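Local structure of GDP-L-fucose synthase (Campylobacter jejuni subsp. jejuni serotype O:2, 7CXT) at residues S7-A12 with N32-K37; V101-F106 with Y254-I259; L163-L168 with E241-D246. The protein reduces the C4 keto group of GDP-6-OMe-4-keto-L-xylo-heptose with NADPH and belongs to the fucose synthase subfamily of NAD(P)-dependent epimerases/dehydratases. All coordinates share one frame; numbering follows the deposited sequence.

Starting from the N terminus, the first contact to close is interaction 1, which brings 32-37 back beside 7-12 once helix 17-28 has been passed and sets up the first two neighbouring strands of the parallel sheet. Interaction 2 then opens at 101-106 and closes only at 254-259, laying the C-terminal part of helix 245-258 over strand 103-109. Interaction 3, 163-168 with 241-246, is nested wholly inside that loop. It joins the small mixed sheet to the end of strand 160-165, beside the nicotinamide. Interactions 2 and 3 touch through neighbouring strands and share helix 245-258, whereas interaction 1 lies apart on the same parallel sheet.

Interaction 1. Residues S7-A12 with N32-K37; sequences SKIYIA and NNLVLK
Ile9 and Leu34 pair in parallel in the first beta-alpha-beta unit of the nucleotide-binding domain, where strand 9-12 and strand 34-35 lie side by side with helix 17-28 as the crossover between them. Two main-chain bonds make the ladder: Ile9 N gives to Asn33 O at 2.8 Å, and Val35 N gives to Ile9 O at 2.7 Å. Beyond them the strands are bridged by water, one molecule between Ser7 O and Asn33 N and another between Ile11 O and Lys37 N. On the face turned to helix 17-28, Leu34 CD2 crosses to Ile9 CB at 3.8 Å and also meets Ile11 CD1. Leu36 runs alongside Ile11, pointing the same way, its CD2 3.9 Å from Ile11 CD1.

The other face carries Tyr10 and Val35 and looks toward helix 47-57, where Phe53 packs on both. With Tyr10 CG anti to the backbone N (chi1 171°), the ring runs forward along its own strand and turns its CD1 edge, in plane, to Val35 O, 3.2 Å from Tyr10 CD1. Its hydroxyl goes on to a water that also reaches Lys37 O. Lys8 stretches its methylenes across Val35 CG2; the 3.4 Å from Lys8 CE to that methyl is tight, and the ammonium beyond forms a salt bridge with Glu57. Asn33 ND2 lies near Lys8 CB but is bonded to Asn6 O. Such strand-helix-strand pairing at the start of the chain, with a glycine-rich turn after the first strand, is the hallmark of the dinucleotide-binding Rossmann fold.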
loop_
_atom_site.group_PDB
_atom_site.type_symbol
_atom_site.label_atom_id
_atom_site.label_comp_id
_atom_site.label_asym_id
_atom_site.label_seq_id
_atom_site.Cartn_x
_atom_site.Cartn_y
_atom_site.Cartn_z
ATOM N N SER A 7 -17.401 -23.130 14.658
ATOM C CA SER A 7 -16.257 -22.572 13.945
ATOM C C SER A 7 -15.419 -21.716 14.884
ATOM O O SER A 7 -15.952 -20.946 15.687
ATOM C CB SER A 7 -16.720 -21.721 12.755
ATOM O OG SER A 7 -17.162 -22.528 11.675
ATOM N N LYS A 8 -14.098 -21.856 14.784
ATOM C CA LYS A 8 -13.177 -21.030 15.555
ATOM C C LYS A 8 -13.005 -19.681 14.867
ATOM O O LYS A 8 -12.588 -19.620 13.703
ATOM C CB LYS A 8 -11.831 -21.730 15.705
ATOM C CG LYS A 8 -10.969 -21.165 16.832
ATOM C CD LYS A 8 -9.668 -21.954 16.957
ATOM C CE LYS A 8 -9.066 -21.829 18.339
ATOM N NZ LYS A 8 -7.703 -22.440 18.431
ATOM N N ILE A 9 -13.292 -18.601 15.596
ATOM C CA ILE A 9 -13.298 -17.247 15.053
ATOM C C ILE A 9 -12.295 -16.397 15.810
ATOM O O ILE A 9 -12.364 -16.297 17.039
ATOM C CB ILE A 9 -14.682 -16.579 15.150
ATOM C CG1 ILE A 9 -15.806 -17.527 14.727
ATOM C CG2 ILE A 9 -14.677 -15.257 14.370
ATOM C CD1 ILE A 9 -15.956 -17.680 13.280
ATOM N N TYR A 10 -11.408 -15.737 15.071
ATOM C CA TYR A 10 -10.515 -14.716 15.595
ATOM C C TYR A 10 -11.037 -13.337 15.188
ATOM O O TYR A 10 -11.170 -13.052 13.996
ATOM C CB TYR A 10 -9.094 -14.943 15.070
ATOM C CG TYR A 10 -8.108 -13.837 15.349
ATOM C CD1 TYR A 10 -8.023 -13.245 16.603
ATOM C CD2 TYR A 10 -7.212 -13.409 14.350
ATOM C CE1 TYR A 10 -7.077 -12.231 16.867
ATOM C CE2 TYR A 10 -6.287 -12.404 14.596
ATOM C CZ TYR A 10 -6.221 -11.816 15.860
ATOM O OH TYR A 10 -5.306 -10.804 16.088
ATOM N N ILE A 11 -11.338 -12.496 16.173
ATOM C CA ILE A 11 -11.651 -11.085 15.959
ATOM C C ILE A 11 -10.413 -10.297 16.370
ATOM O O ILE A 11 -10.150 -10.114 17.565
ATOM C CB ILE A 11 -12.869 -10.622 16.768
ATOM C CG1 ILE A 11 -14.130 -11.435 16.434
ATOM C CG2 ILE A 11 -13.085 -9.110 16.571
ATOM C CD1 ILE A 11 -14.361 -12.590 17.393
ATOM N N ALA A 12 -9.626 -9.845 15.396
ATOM C CA ALA A 12 -8.439 -9.062 15.729
ATOM C C ALA A 12 -8.863 -7.692 16.237
ATOM O O ALA A 12 -9.767 -7.069 15.670
ATOM C CB ALA A 12 -7.534 -8.921 14.503
ATOM N N ASN A 32 -19.773 -18.841 19.521
ATOM C CA ASN A 32 -19.007 -18.494 20.714
ATOM C C ASN A 32 -17.645 -19.183 20.788
ATOM O O ASN A 32 -17.008 -19.121 21.845
ATOM C CB ASN A 32 -19.802 -18.809 21.992
ATOM C CG ASN A 32 -19.255 -18.066 23.220
ATOM O OD1 ASN A 32 -18.671 -16.989 23.093
ATOM N ND2 ASN A 32 -19.427 -18.648 24.401
ATOM N N ASN A 33 -17.186 -19.856 19.727
ATOM C CA ASN A 33 -15.818 -20.395 19.696
ATOM C C ASN A 33 -14.851 -19.301 19.227
ATOM O O ASN A 33 -14.291 -19.331 18.128
ATOM C CB ASN A 33 -15.743 -21.638 18.812
ATOM C CG ASN A 33 -14.424 -22.408 18.979
ATOM O OD1 ASN A 33 -13.683 -22.195 19.942
ATOM N ND2 ASN A 33 -14.122 -23.295 18.025
ATOM N N LEU A 34 -14.657 -18.313 20.101
ATOM C CA LEU A 34 -13.886 -17.116 19.778
ATOM C C LEU A 34 -12.458 -17.214 20.312
ATOM O O LEU A 34 -12.230 -17.730 21.407
ATOM C CB LEU A 34 -14.568 -15.878 20.356
ATOM C CG LEU A 34 -16.056 -15.753 20.020
ATOM C CD1 LEU A 34 -16.627 -14.452 20.566
ATOM C CD2 LEU A 34 -16.277 -15.858 18.527
ATOM N N VAL A 35 -11.497 -16.694 19.540
ATOM C CA VAL A 35 -10.118 -16.481 19.997
ATOM C C VAL A 35 -9.858 -14.987 20.019
ATOM O O VAL A 35 -9.929 -14.330 18.975
ATOM C CB VAL A 35 -9.085 -17.164 19.091
ATOM C CG1 VAL A 35 -7.681 -17.163 19.783
ATOM C CG2 VAL A 35 -9.516 -18.533 18.779
ATOM N N LEU A 36 -9.506 -14.459 21.189
ATOM C CA LEU A 36 -9.278 -13.037 21.383
ATOM C C LEU A 36 -7.919 -12.802 22.028
ATOM O O LEU A 36 -7.546 -13.514 22.963
ATOM C CB LEU A 36 -10.356 -12.439 22.276
ATOM C CG LEU A 36 -11.798 -12.789 21.903
ATOM C CD1 LEU A 36 -12.761 -12.381 23.023
ATOM C CD2 LEU A 36 -12.195 -12.158 20.560
ATOM N N LYS A 37 -7.208 -11.772 21.565
ATOM C CA LYS A 37 -5.925 -11.377 22.154
ATOM C C LYS A 37 -5.875 -9.862 22.285
ATOM O O LYS A 37 -5.944 -9.151 21.280
ATOM C CB LYS A 37 -4.750 -11.868 21.305
ATOM C CG LYS A 37 -4.634 -13.371 21.175
ATOM C CD LYS A 37 -4.103 -14.017 22.461
ATOM C CE LYS A 37 -4.109 -15.547 22.380
ATOM N NZ LYS A 37 -3.919 -16.212 23.724
HETATM O O HOH W 1 -18.091 -20.067 17.016
HETATM O O HOH W 2 -6.040 -9.097 18.205
HETATM O O HOH W 3 -8.218 -10.012 19.395
#

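Interaction 2. Residues V101-F106 with Y254-I259; sequences VKKLVF and YTMQNI
Lys103 reaches from strand 103-109 of the Rossmann sheet into the C-terminal part of helix 245-258, which lies over it at 9.0 Å between the axes of the two short segments and runs nearly antiparallel to the strand. At its root, Lys103 CB sits 3.7 Å from Met256 SD. With CG beside the backbone N (chi1 -63°), the chain then heads for the end of the helix, and CD comes within 3.4 Å of Met256 O. A bend at chi3 (82°) turns CE toward Ile259 O and puts the ammonium among three main-chain carbonyls. Lys103 NZ gives its shortest bond, 2.6 Å, to Met256 O, and lies well above that carbonyl plane. It meets Ile259 O at 2.9 Å, again from above the plane, whereas Thr255 O is approached in plane, on a lone pair. Asp260 adds a salt bridge to the same NZ, so four oxygens surround a group with three N-H bonds. A positive charge placed here probably offsets the negative end of the helix dipole.

Next to this polar site the contact is greasy. Met256, bent at chi2, brings its thioether over Val105, and Thr255 sets its methyl, CG2, at 4.0 Å from Val105 CG2. Phe63 of the next strand also packs on Met256. The closest apolar touch is that of Met256 CE on Val105 CG2, at 3.6 Å.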
loop_
_atom_site.group_PDB
_atom_site.type_symbol
_atom_site.label_atom_id
_atom_site.label_comp_id
_atom_site.label_asym_id
_atom_site.label_seq_id
_atom_site.Cartn_x
_atom_site.Cartn_y
_atom_site.Cartn_z
ATOM N N VAL A 101 -6.828 -20.231 6.678
ATOM C CA VAL A 101 -8.068 -19.564 7.066
ATOM C C VAL A 101 -9.095 -19.664 5.942
ATOM O O VAL A 101 -8.775 -19.486 4.758
ATOM C CB VAL A 101 -7.770 -18.099 7.424
ATOM C CG1 VAL A 101 -9.025 -17.242 7.431
ATOM C CG2 VAL A 101 -7.041 -18.027 8.768
ATOM N N LYS A 102 -10.345 -19.965 6.328
ATOM C CA LYS A 102 -11.418 -20.185 5.369
ATOM C C LYS A 102 -11.884 -18.875 4.748
ATOM O O LYS A 102 -11.893 -18.741 3.525
ATOM C CB LYS A 102 -12.588 -20.907 6.054
ATOM C CG LYS A 102 -12.281 -22.373 6.372
ATOM C CD LYS A 102 -13.473 -23.043 7.011
ATOM C CE LYS A 102 -14.558 -23.297 5.974
ATOM N NZ LYS A 102 -15.796 -23.852 6.616
ATOM N N LYS A 103 -12.229 -17.882 5.574
ATOM C CA LYS A 103 -12.575 -16.551 5.086
ATOM C C LYS A 103 -12.056 -15.500 6.055
ATOM O O LYS A 103 -11.849 -15.762 7.242
ATOM C CB LYS A 103 -14.091 -16.368 4.906
ATOM C CG LYS A 103 -14.713 -17.280 3.877
ATOM C CD LYS A 103 -16.234 -17.133 3.827
ATOM C CE LYS A 103 -16.659 -15.949 2.998
ATOM N NZ LYS A 103 -18.132 -16.015 2.700
ATOM N N LEU A 104 -11.859 -14.294 5.529
ATOM C CA LEU A 104 -11.385 -13.172 6.317
ATOM C C LEU A 104 -12.164 -11.939 5.893
ATOM O O LEU A 104 -12.500 -11.779 4.717
ATOM C CB LEU A 104 -9.870 -12.963 6.121
ATOM C CG LEU A 104 -9.182 -11.769 6.786
ATOM C CD1 LEU A 104 -7.705 -12.149 7.074
ATOM C CD2 LEU A 104 -9.257 -10.485 5.962
ATOM N N VAL A 105 -12.447 -11.063 6.849
ATOM C CA VAL A 105 -13.085 -9.791 6.549
ATOM C C VAL A 105 -12.188 -8.680 7.043
ATOM O O VAL A 105 -11.815 -8.650 8.220
ATOM C CB VAL A 105 -14.487 -9.671 7.175
ATOM C CG1 VAL A 105 -14.937 -8.218 7.109
ATOM C CG2 VAL A 105 -15.460 -10.543 6.417
ATOM N N PHE A 106 -11.855 -7.767 6.145
ATOM C CA PHE A 106 -11.023 -6.623 6.454
ATOM C C PHE A 106 -11.866 -5.370 6.306
ATOM O O PHE A 106 -12.735 -5.299 5.432
ATOM C CB PHE A 106 -9.791 -6.592 5.526
ATOM C CG PHE A 106 -9.015 -5.318 5.591
ATOM C CD1 PHE A 106 -8.492 -4.867 6.798
ATOM C CD2 PHE A 106 -8.800 -4.567 4.442
ATOM C CE1 PHE A 106 -7.782 -3.674 6.859
ATOM C CE2 PHE A 106 -8.079 -3.387 4.483
ATOM C CZ PHE A 106 -7.551 -2.943 5.702
ATOM N N TYR A 254 -22.984 -11.356 7.658
ATOM C CA TYR A 254 -23.641 -11.709 6.403
ATOM C C TYR A 254 -22.617 -12.008 5.316
ATOM O O TYR A 254 -22.797 -12.944 4.524
ATOM C CB TYR A 254 -24.558 -10.570 5.950
ATOM C CG TYR A 254 -25.293 -10.894 4.668
ATOM C CD1 TYR A 254 -26.529 -11.545 4.689
ATOM C CD2 TYR A 254 -24.738 -10.573 3.434
ATOM C CE1 TYR A 254 -27.192 -11.861 3.510
ATOM C CE2 TYR A 254 -25.399 -10.879 2.251
ATOM C CZ TYR A 254 -26.621 -11.521 2.295
ATOM O OH TYR A 254 -27.263 -11.815 1.108
ATOM N N THR A 255 -21.522 -11.236 5.279
ATOM C CA THR A 255 -20.474 -11.483 4.294
ATOM C C THR A 255 -19.838 -12.852 4.504
ATOM O O THR A 255 -19.648 -13.605 3.537
ATOM C CB THR A 255 -19.418 -10.368 4.361
ATOM O OG1 THR A 255 -20.000 -9.132 3.919
ATOM C CG2 THR A 255 -18.203 -10.680 3.470
ATOM N N MET A 256 -19.572 -13.228 5.762
ATOM C CA MET A 256 -18.966 -14.536 6.021
ATOM C C MET A 256 -19.854 -15.662 5.525
ATOM O O MET A 256 -19.369 -16.614 4.894
ATOM C CB MET A 256 -18.707 -14.729 7.516
ATOM C CG MET A 256 -17.554 -13.933 8.058
ATOM S SD MET A 256 -15.983 -14.219 7.200
ATOM C CE MET A 256 -14.872 -13.529 8.414
ATOM N N GLN A 257 -21.169 -15.552 5.775
ATOM C CA GLN A 257 -22.122 -16.597 5.433
ATOM C C GLN A 257 -22.536 -16.600 3.969
ATOM O O GLN A 257 -23.058 -17.619 3.505
ATOM C CB GLN A 257 -23.394 -16.458 6.287
ATOM C CG GLN A 257 -23.133 -16.438 7.798
ATOM C CD GLN A 257 -22.405 -17.681 8.273
ATOM O OE1 GLN A 257 -21.200 -17.812 8.066
ATOM N NE2 GLN A 257 -23.130 -18.595 8.926
ATOM N N ASN A 258 -22.340 -15.500 3.227
ATOM C CA ASN A 258 -23.007 -15.419 1.926
ATOM C C ASN A 258 -22.156 -14.902 0.775
ATOM O O ASN A 258 -22.456 -15.251 -0.369
ATOM C CB ASN A 258 -24.262 -14.542 2.021
ATOM C CG ASN A 258 -25.273 -15.086 2.998
ATOM O OD1 ASN A 258 -26.027 -15.997 2.673
ATOM N ND2 ASN A 258 -25.295 -14.529 4.205
ATOM N N ILE A 259 -21.133 -14.081 0.998
ATOM C CA ILE A 259 -20.438 -13.397 -0.090
ATOM C C ILE A 259 -19.046 -14.003 -0.241
ATOM O O ILE A 259 -18.229 -13.927 0.684
ATOM C CB ILE A 259 -20.362 -11.885 0.165
ATOM C CG1 ILE A 259 -21.759 -11.290 0.305
ATOM C CG2 ILE A 259 -19.541 -11.169 -0.925
ATOM C CD1 ILE A 259 -21.747 -9.764 0.437
#

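Interaction 3. Residues L163-L168 with E241-D246; sequences LVLNNL and EFIHSD. With NDP (NADPH dihydro-nicotinamide-adenine-dinucleotide phosphate), chain C.
Leu168 touches both the cofactor and segment 241-246. Its backbone N gives a nearly straight bond (163°) to the carboxamide oxygen O7N of NADPH at 2.9 Å, while its CB lies 3.2 Å from the amide nitrogen N7N. Leu165 supports the nicotinamide, its CG 3.5 Å from C6N.

Behind these two leucines comes segment 241-246. Leu168 CD2 turns away from the cofactor and wedges in at 3.2 Å from Ile243 O, with Ser245 CA and CB also in contact. Ile243 CG2 takes the methyl CD1 of Leu165 at 3.9 Å. Strands 167-169 and 239-244 are parallel neighbours in a small mixed sheet beside the Rossmann sheet, and one of the bonds that join them runs from Ile243 N to Asn167 O at 2.9 Å; Ile243 also bonds through its backbone to Tyr169. The Asn167 carbonyl also receives a water. On the face with Asn167 and Phe242, Phe242 CD2 comes up to Asn167 CB, and Val182 of helix 182-197 covers both residues.

Farther out, Asn166 ND2 meets Glu241 OE1 at 3.1 Å, nearly along the C-O axis, the amide and carboxylate planes 61° apart. The extended chain of Glu241 carries its buried carboxylate to two further grips: Met317 N holds OE1 and Gly280 N holds OE2. At the start of helix 245-258, His244 is the N-cap, and its ND1 accepts from Asp246 N at 3.0 Å.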
loop_
_atom_site.group_PDB
_atom_site.type_symbol
_atom_site.label_atom_id
_atom_site.label_comp_id
_atom_site.label_asym_id
_atom_site.label_seq_id
_atom_site.Cartn_x
_atom_site.Cartn_y
_atom_site.Cartn_z
ATOM N N LEU A 163 -14.573 -4.625 3.353
ATOM C CA LEU A 163 -15.783 -3.834 3.513
ATOM C C LEU A 163 -15.366 -2.434 3.934
ATOM O O LEU A 163 -14.633 -2.274 4.921
ATOM C CB LEU A 163 -16.722 -4.452 4.558
ATOM C CG LEU A 163 -17.072 -5.928 4.332
ATOM C CD1 LEU A 163 -17.985 -6.481 5.446
ATOM C CD2 LEU A 163 -17.727 -6.104 2.964
ATOM N N VAL A 164 -15.807 -1.427 3.186
ATOM C CA VAL A 164 -15.330 -0.058 3.369
ATOM C C VAL A 164 -16.431 0.776 4.003
ATOM O O VAL A 164 -17.553 0.827 3.481
ATOM C CB VAL A 164 -14.884 0.556 2.030
ATOM C CG1 VAL A 164 -14.163 1.872 2.273
ATOM C CG2 VAL A 164 -14.016 -0.445 1.270
ATOM N N LEU A 165 -16.103 1.475 5.093
ATOM C CA LEU A 165 -17.096 2.287 5.789
ATOM C C LEU A 165 -16.547 3.679 6.073
ATOM O O LEU A 165 -15.333 3.916 6.002
ATOM C CB LEU A 165 -17.544 1.653 7.108
ATOM C CG LEU A 165 -16.421 1.511 8.142
ATOM C CD1 LEU A 165 -16.984 1.722 9.532
ATOM C CD2 LEU A 165 -15.760 0.141 8.035
ATOM N N ASN A 166 -17.466 4.609 6.391
ATOM C CA ASN A 166 -17.080 5.993 6.677
ATOM C C ASN A 166 -16.952 6.302 8.169
ATOM O O ASN A 166 -15.833 6.363 8.677
ATOM C CB ASN A 166 -18.045 6.963 6.005
ATOM C CG ASN A 166 -17.692 7.185 4.545
ATOM O OD1 ASN A 166 -16.509 7.295 4.200
ATOM N ND2 ASN A 166 -18.697 7.188 3.677
ATOM N N ASN A 167 -18.045 6.549 8.878
ATOM C CA ASN A 167 -17.988 6.856 10.307
ATOM C C ASN A 167 -18.696 5.760 11.083
ATOM O O ASN A 167 -19.823 5.387 10.749
ATOM C CB ASN A 167 -18.641 8.198 10.656
ATOM C CG ASN A 167 -17.933 9.374 10.034
ATOM O OD1 ASN A 167 -18.352 9.891 8.989
ATOM N ND2 ASN A 167 -16.861 9.804 10.660
ATOM N N LEU A 168 -18.037 5.260 12.117
ATOM C CA LEU A 168 -18.579 4.230 12.984
ATOM C C LEU A 168 -19.076 4.853 14.282
ATOM O O LEU A 168 -18.508 5.822 14.788
ATOM C CB LEU A 168 -17.512 3.178 13.303
ATOM C CG LEU A 168 -17.778 1.673 13.369
ATOM C CD1 LEU A 168 -16.863 1.039 14.419
ATOM C CD2 LEU A 168 -19.235 1.297 13.591
ATOM N N GLU A 241 -21.793 10.308 6.707
ATOM C CA GLU A 241 -22.554 9.076 6.825
ATOM C C GLU A 241 -22.033 8.293 8.023
ATOM O O GLU A 241 -20.825 8.264 8.274
ATOM C CB GLU A 241 -22.418 8.227 5.560
ATOM C CG GLU A 241 -23.074 6.872 5.666
ATOM C CD GLU A 241 -22.639 5.937 4.579
ATOM O OE1 GLU A 241 -21.582 6.198 3.979
ATOM O OE2 GLU A 241 -23.333 4.925 4.346
ATOM N N PHE A 242 -22.943 7.639 8.742
ATOM C CA PHE A 242 -22.631 6.899 9.956
ATOM C C PHE A 242 -23.227 5.506 9.863
ATOM O O PHE A 242 -24.301 5.313 9.284
ATOM C CB PHE A 242 -23.202 7.597 11.199
ATOM C CG PHE A 242 -22.706 8.990 11.375
ATOM C CD1 PHE A 242 -23.322 10.047 10.730
ATOM C CD2 PHE A 242 -21.599 9.241 12.180
ATOM C CE1 PHE A 242 -22.839 11.336 10.873
ATOM C CE2 PHE A 242 -21.111 10.537 12.327
ATOM C CZ PHE A 242 -21.730 11.577 11.687
ATOM N N ILE A 243 -22.547 4.535 10.467
ATOM C CA ILE A 243 -23.105 3.193 10.584
ATOM C C ILE A 243 -22.969 2.725 12.023
ATOM O O ILE A 243 -21.893 2.833 12.615
ATOM C CB ILE A 243 -22.446 2.211 9.591
ATOM C CG1 ILE A 243 -23.083 0.827 9.704
ATOM C CG2 ILE A 243 -20.895 2.215 9.711
ATOM C CD1 ILE A 243 -22.621 -0.160 8.644
ATOM N N HIS A 244 -24.081 2.269 12.605
ATOM C CA HIS A 244 -24.052 1.682 13.941
ATOM C C HIS A 244 -23.286 0.361 13.916
ATOM O O HIS A 244 -23.407 -0.425 12.976
ATOM C CB HIS A 244 -25.479 1.475 14.443
ATOM C CG HIS A 244 -25.583 1.124 15.897
ATOM N ND1 HIS A 244 -25.353 -0.149 16.375
ATOM C CD2 HIS A 244 -25.928 1.874 16.972
ATOM C CE1 HIS A 244 -25.548 -0.169 17.683
ATOM N NE2 HIS A 244 -25.891 1.047 18.071
ATOM N N SER A 245 -22.479 0.119 14.952
ATOM C CA SER A 245 -21.611 -1.057 14.940
ATOM C C SER A 245 -22.381 -2.376 14.974
ATOM O O SER A 245 -21.813 -3.413 14.603
ATOM C CB SER A 245 -20.609 -0.993 16.104
ATOM O OG SER A 245 -21.266 -0.879 17.348
ATOM N N ASP A 246 -23.631 -2.382 15.453
ATOM C CA ASP A 246 -24.464 -3.574 15.299
ATOM C C ASP A 246 -24.748 -3.865 13.824
ATOM O O ASP A 246 -24.777 -5.031 13.407
ATOM C CB ASP A 246 -25.784 -3.411 16.069
ATOM C CG ASP A 246 -25.655 -3.689 17.570
ATOM O OD1 ASP A 246 -24.603 -4.173 18.031
ATOM O OD2 ASP A 246 -26.637 -3.425 18.295
HETATM P PA NDP C . -10.732 1.203 17.247
HETATM O O1A NDP C . -9.605 2.162 17.082
HETATM O O2A NDP C . -11.988 1.595 17.978
HETATM O O5B NDP C . -10.159 -0.149 17.985
HETATM C C5B NDP C . -9.051 -0.545 17.256
HETATM C C4B NDP C . -8.473 -1.766 18.002
HETATM O O4B NDP C . -7.232 -2.156 17.422
HETATM C C3B NDP C . -8.232 -1.352 19.479
HETATM O O3B NDP C . -8.777 -2.321 20.339
HETATM C C2B NDP C . -6.681 -1.387 19.570
HETATM O O2B NDP C . -6.227 -1.857 20.712
HETATM C C1B NDP C . -6.378 -2.458 18.481
HETATM N N9A NDP C . -5.008 -2.343 18.016
HETATM C C8A NDP C . -4.382 -1.240 17.377
HETATM N N7A NDP C . -3.105 -1.469 17.085
HETATM C C5A NDP C . -2.873 -2.798 17.569
HETATM C C6A NDP C . -1.737 -3.620 17.566
HETATM N N6A NDP C . -0.519 -3.206 17.041
HETATM N N1A NDP C . -1.781 -4.864 18.078
HETATM C C2A NDP C . -2.996 -5.251 18.609
HETATM N N3A NDP C . -4.152 -4.604 18.686
HETATM C C4A NDP C . -4.055 -3.338 18.146
HETATM O O3 NDP C . -11.011 0.753 15.681
HETATM P PN NDP C . -12.566 0.800 15.258
HETATM O O1N NDP C . -13.014 2.210 15.233
HETATM O O2N NDP C . -13.444 -0.337 15.739
HETATM O O5D NDP C . -12.499 0.502 13.530
HETATM C C5D NDP C . -12.236 -0.812 13.252
HETATM C C4D NDP C . -12.083 -0.919 11.741
HETATM O O4D NDP C . -13.065 -0.052 11.104
HETATM C C3D NDP C . -10.675 -0.344 11.322
HETATM O O3D NDP C . -10.221 -1.050 10.222
HETATM C C2D NDP C . -11.009 1.101 10.921
HETATM O O2D NDP C . -10.136 1.635 9.959
HETATM C C1D NDP C . -12.375 0.856 10.250
HETATM N N1N NDP C . -13.104 2.119 10.173
HETATM C C2N NDP C . -13.638 2.729 11.313
HETATM C C3N NDP C . -14.059 4.044 11.230
HETATM C C7N NDP C . -14.607 4.710 12.412
HETATM O O7N NDP C . -15.169 5.822 12.386
HETATM N N7N NDP C . -14.463 4.070 13.638
HETATM C C4N NDP C . -13.955 4.826 9.986
HETATM C C5N NDP C . -13.632 3.993 8.816
HETATM C C6N NDP C . -13.239 2.727 8.939
HETATM P P2B NDP C . -5.925 -0.625 22.009
HETATM O O1X NDP C . -7.344 -0.244 22.275
HETATM O O2X NDP C . -5.231 -1.528 23.034
HETATM O O3X NDP C . -5.075 0.338 21.235
HETATM O O HOH W 4 -20.561 5.285 7.924
#